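Local coordinates for protein xyloglucan-specific endo-beta-1,4-glucanase GH12 (Aspergillus niveus, PDB 4NPR) that probably hydrolyses internal beta-1,4-glucosidic linkages of xyloglucan, with retention of the anomeric configuration, as a family 12 glycoside hydrolase, at residues 161-172 with 183-193. Numbering follows the deposited sequence.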
loop_
_atom_site.group_PDB
_atom_site.type_symbol
_atom_site.label_atom_id
_atom_site.label_comp_id
_atom_site.label_asym_id
_atom_site.label_seq_id
_atom_site.Cartn_x
_atom_site.Cartn_y
_atom_site.Cartn_z
ATOM N N THR A 161 -9.910 -16.018 6.881
ATOM C CA THR A 161 -8.721 -15.771 7.667
ATOM C C THR A 161 -7.547 -16.617 7.167
ATOM O O THR A 161 -6.932 -17.339 7.924
ATOM C CB THR A 161 -9.026 -16.056 9.159
ATOM O OG1 THR A 161 -9.514 -17.401 9.307
ATOM C CG2 THR A 161 -10.110 -15.051 9.716
ATOM N N PRO A 162 -7.197 -16.488 5.881
ATOM C CA PRO A 162 -6.120 -17.303 5.302
ATOM C C PRO A 162 -4.709 -16.922 5.740
ATOM O O PRO A 162 -4.462 -15.810 6.163
ATOM C CB PRO A 162 -6.254 -17.001 3.826
ATOM C CG PRO A 162 -6.606 -15.528 3.827
ATOM C CD PRO A 162 -7.569 -15.375 4.973
ATOM N N THR A 163 -3.795 -17.877 5.614
ATOM C CA THR A 163 -2.378 -17.676 5.878
ATOM C C THR A 163 -1.716 -17.612 4.485
ATOM O O THR A 163 -1.856 -18.511 3.698
ATOM C CB THR A 163 -1.825 -18.855 6.739
ATOM O OG1 THR A 163 -2.326 -18.766 8.084
ATOM C CG2 THR A 163 -0.307 -18.864 6.772
ATOM N N VAL A 164 -1.029 -16.540 4.178
ATOM C CA VAL A 164 -0.434 -16.324 2.881
ATOM C C VAL A 164 0.925 -15.714 3.143
ATOM O O VAL A 164 1.071 -14.827 4.023
ATOM C CB VAL A 164 -1.217 -15.274 2.068
ATOM C CG1 VAL A 164 -0.610 -15.113 0.677
ATOM C CG2 VAL A 164 -2.706 -15.611 2.029
ATOM N N ALA A 165 1.908 -16.193 2.389
ATOM C CA ALA A 165 3.314 -15.795 2.509
ATOM C C ALA A 165 3.815 -15.819 3.959
ATOM O O ALA A 165 4.562 -14.937 4.394
ATOM C CB ALA A 165 3.545 -14.440 1.823
ATOM N N GLY A 166 3.374 -16.861 4.678
ATOM C CA GLY A 166 3.775 -17.162 6.060
ATOM C C GLY A 166 3.077 -16.378 7.171
ATOM O O GLY A 166 3.417 -16.552 8.315
ATOM N N ILE A 167 2.117 -15.510 6.830
ATOM C CA ILE A 167 1.480 -14.589 7.785
ATOM C C ILE A 167 -0.011 -14.857 7.779
ATOM O O ILE A 167 -0.595 -15.014 6.718
ATOM C CB ILE A 167 1.649 -13.108 7.313
ATOM C CG1 ILE A 167 3.111 -12.674 7.335
ATOM C CG2 ILE A 167 0.798 -12.143 8.142
ATOM C CD1 ILE A 167 3.333 -11.336 6.668
ATOM N N LYS A 168 -0.620 -14.875 8.960
ATOM C CA LYS A 168 -2.073 -15.026 9.102
ATOM C C LYS A 168 -2.768 -13.679 8.905
ATOM O O LYS A 168 -2.399 -12.676 9.495
ATOM C CB LYS A 168 -2.425 -15.599 10.448
ATOM C CG LYS A 168 -3.729 -16.430 10.486
ATOM C CD LYS A 168 -3.545 -17.680 11.386
ATOM C CE LYS A 168 -4.830 -18.110 12.123
ATOM N NZ LYS A 168 -6.010 -18.262 11.222
ATOM N N PHE A 169 -3.756 -13.683 8.028
ATOM C CA PHE A 169 -4.480 -12.497 7.617
ATOM C C PHE A 169 -5.955 -12.604 7.963
ATOM O O PHE A 169 -6.532 -13.681 7.879
ATOM C CB PHE A 169 -4.329 -12.350 6.104
ATOM C CG PHE A 169 -2.991 -11.814 5.686
ATOM C CD1 PHE A 169 -2.689 -10.475 5.851
ATOM C CD2 PHE A 169 -2.049 -12.628 5.161
ATOM C CE1 PHE A 169 -1.453 -9.975 5.497
ATOM C CE2 PHE A 169 -0.826 -12.137 4.806
ATOM C CZ PHE A 169 -0.528 -10.809 4.958
ATOM N N ASN A 170 -6.557 -11.490 8.360
ATOM C CA ASN A 170 -7.984 -11.314 8.202
ATOM C C ASN A 170 -8.219 -10.757 6.787
ATOM O O ASN A 170 -7.626 -9.757 6.417
ATOM C CB ASN A 170 -8.526 -10.313 9.175
ATOM C CG ASN A 170 -8.539 -10.812 10.595
ATOM O OD1 ASN A 170 -8.674 -11.985 10.881
ATOM N ND2 ASN A 170 -8.397 -9.881 11.506
ATOM N N LEU A 171 -9.123 -11.361 6.027
ATOM C CA LEU A 171 -9.410 -10.912 4.667
ATOM C C LEU A 171 -10.758 -10.203 4.573
ATOM O O LEU A 171 -11.759 -10.747 4.965
ATOM C CB LEU A 171 -9.396 -12.093 3.689
ATOM C CG LEU A 171 -9.755 -11.693 2.232
ATOM C CD1 LEU A 171 -8.810 -10.603 1.748
ATOM C CD2 LEU A 171 -9.731 -12.869 1.252
ATOM N N TYR A 172 -10.754 -9.029 3.945
ATOM C CA TYR A 172 -11.911 -8.204 3.754
ATOM C C TYR A 172 -12.198 -7.967 2.289
ATOM O O TYR A 172 -11.288 -7.898 1.469
ATOM C CB TYR A 172 -11.657 -6.862 4.428
ATOM C CG TYR A 172 -11.418 -7.038 5.882
ATOM C CD1 TYR A 172 -12.482 -7.084 6.761
ATOM C CD2 TYR A 172 -10.154 -7.229 6.362
ATOM C CE1 TYR A 172 -12.298 -7.297 8.106
ATOM C CE2 TYR A 172 -9.935 -7.456 7.698
ATOM C CZ TYR A 172 -11.003 -7.481 8.592
ATOM O OH TYR A 172 -10.773 -7.730 9.974
ATOM N N SER A 183 -8.752 -6.762 0.890
ATOM C CA SER A 183 -7.747 -6.300 1.843
ATOM C C SER A 183 -7.317 -7.396 2.805
ATOM O O SER A 183 -8.133 -7.925 3.544
ATOM C CB SER A 183 -8.264 -5.113 2.646
ATOM O OG SER A 183 -8.357 -3.971 1.835
ATOM N N PHE A 184 -6.015 -7.713 2.770
ATOM C CA PHE A 184 -5.429 -8.702 3.643
ATOM C C PHE A 184 -4.851 -7.901 4.785
ATOM O O PHE A 184 -3.978 -7.075 4.587
ATOM C CB PHE A 184 -4.315 -9.473 2.935
ATOM C CG PHE A 184 -4.797 -10.344 1.814
ATOM C CD1 PHE A 184 -5.110 -9.806 0.590
ATOM C CD2 PHE A 184 -4.909 -11.714 1.981
ATOM C CE1 PHE A 184 -5.554 -10.609 -0.434
ATOM C CE2 PHE A 184 -5.345 -12.527 0.962
ATOM C CZ PHE A 184 -5.668 -11.968 -0.243
ATOM N N VAL A 185 -5.357 -8.120 5.978
ATOM C CA VAL A 185 -4.924 -7.355 7.117
ATOM C C VAL A 185 -4.261 -8.297 8.102
ATOM O O VAL A 185 -4.926 -9.210 8.664
ATOM C CB VAL A 185 -6.112 -6.677 7.803
ATOM C CG1 VAL A 185 -5.617 -5.924 9.043
ATOM C CG2 VAL A 185 -6.850 -5.742 6.828
ATOM N N ALA A 186 -2.955 -8.110 8.294
ATOM C CA ALA A 186 -2.205 -9.038 9.126
ATOM C C ALA A 186 -2.699 -8.976 10.568
ATOM O O ALA A 186 -2.971 -7.893 11.089
ATOM C CB ALA A 186 -0.730 -8.749 9.053
ATOM N N GLN A 187 -2.867 -10.136 11.185
ATOM C CA GLN A 187 -3.323 -10.230 12.579
ATOM C C GLN A 187 -2.324 -9.667 13.622
ATOM O O GLN A 187 -2.749 -9.206 14.670
ATOM C CB GLN A 187 -3.673 -11.692 12.910
ATOM C CG GLN A 187 -4.827 -12.174 12.067
ATOM C CD GLN A 187 -5.418 -13.522 12.468
ATOM O OE1 GLN A 187 -4.770 -14.408 13.051
ATOM N NE2 GLN A 187 -6.670 -13.692 12.100
ATOM N N SER A 188 -1.020 -9.755 13.347
ATOM C CA SER A 188 0.003 -9.068 14.132
ATOM C C SER A 188 0.635 -8.000 13.296
ATOM O O SER A 188 0.914 -8.204 12.128
ATOM C CB SER A 188 1.119 -10.010 14.587
ATOM O OG SER A 188 0.591 -11.089 15.348
ATOM N N THR A 189 0.891 -6.856 13.903
ATOM C CA THR A 189 1.707 -5.846 13.278
ATOM C C THR A 189 3.063 -6.420 12.929
ATOM O O THR A 189 3.715 -6.984 13.784
ATOM C CB THR A 189 1.938 -4.726 14.250
ATOM O OG1 THR A 189 0.649 -4.179 14.563
ATOM C CG2 THR A 189 2.929 -3.690 13.664
ATOM N N THR A 190 3.505 -6.160 11.697
ATOM C CA THR A 190 4.628 -6.817 11.081
ATOM C C THR A 190 5.511 -5.806 10.355
ATOM O O THR A 190 5.283 -5.477 9.186
ATOM C CB THR A 190 4.099 -7.828 10.081
ATOM O OG1 THR A 190 3.225 -8.753 10.778
ATOM C CG2 THR A 190 5.233 -8.569 9.423
ATOM N N ASN A 191 6.533 -5.297 11.055
ATOM C CA ASN A 191 7.386 -4.295 10.482
ATOM C C ASN A 191 8.519 -4.813 9.632
ATOM O O ASN A 191 9.163 -4.039 8.994
ATOM C CB ASN A 191 7.901 -3.348 11.553
ATOM C CG ASN A 191 9.158 -3.850 12.217
ATOM O OD1 ASN A 191 9.862 -4.721 11.709
ATOM N ND2 ASN A 191 9.466 -3.271 13.323
ATOM N N SER A 192 8.750 -6.114 9.603
ATOM C CA SER A 192 9.786 -6.710 8.719
ATOM C C SER A 192 9.144 -7.798 7.903
ATOM O O SER A 192 8.428 -8.621 8.479
ATOM C CB SER A 192 10.914 -7.359 9.542
ATOM O OG SER A 192 11.627 -6.361 10.243
ATOM N N PHE A 193 9.408 -7.818 6.595
ATOM C CA PHE A 193 8.785 -8.772 5.674
ATOM C C PHE A 193 9.632 -9.033 4.444
ATOM O O PHE A 193 10.153 -8.121 3.856
ATOM C CB PHE A 193 7.419 -8.236 5.182
ATOM C CG PHE A 193 6.759 -9.093 4.094
ATOM C CD1 PHE A 193 6.158 -10.304 4.410
ATOM C CD2 PHE A 193 6.736 -8.676 2.774
ATOM C CE1 PHE A 193 5.572 -11.097 3.424
ATOM C CE2 PHE A 193 6.164 -9.450 1.787
ATOM C CZ PHE A 193 5.580 -10.664 2.103
#
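Phe184 turns the edge of its ring onto the face of Phe169, a T-shaped pair with centroids 5.7 Å apart and planes at 86°. CB of Phe184 also lies over that face as a CH-pi contact, 4.0 Å from the Phe169 centroid. Ile167 CG2 covers the opposite face toward its rim, and the small Ala186 CB fits alongside both. Leu171's first two side-chain torsions together carry CD1 over Phe184, 3.8 Å from the centroid and only 3° off the normal; a single leucine methyl meets the ring's centre. Ile167 CD1 reaches Phe193 CD1 at 3.8 Å.

On the sheet face of Asn170 and Tyr172, Val185's branch at CB brings CG2 against Tyr172 CE2 (3.6 Å). Gln187, extended beyond CG, is long enough to bring NE2 to OD1 of the shorter Asn170 (2.9 Å); the acceptor lies in the glutamine's amide plane, but the donor sits 48° above the asparagine's carbonyl plane. Lys168's methylenes run past Gln187 OE1, CG nearest at 3.4 Å. Gln187 N closes the antiparallel pairing on Lys168 O.

The strands form the hairpin 167-176/179-186 in the jelly roll's larger sheet, between strand 137-146 and edge strand 163-164, which joins through the type I' turn Val164-Ile167. Phe200 of helix 198-207 meets both phenylalanine rings, and beyond Gln187 the chain crosses to strand 192-196 of the other sheet.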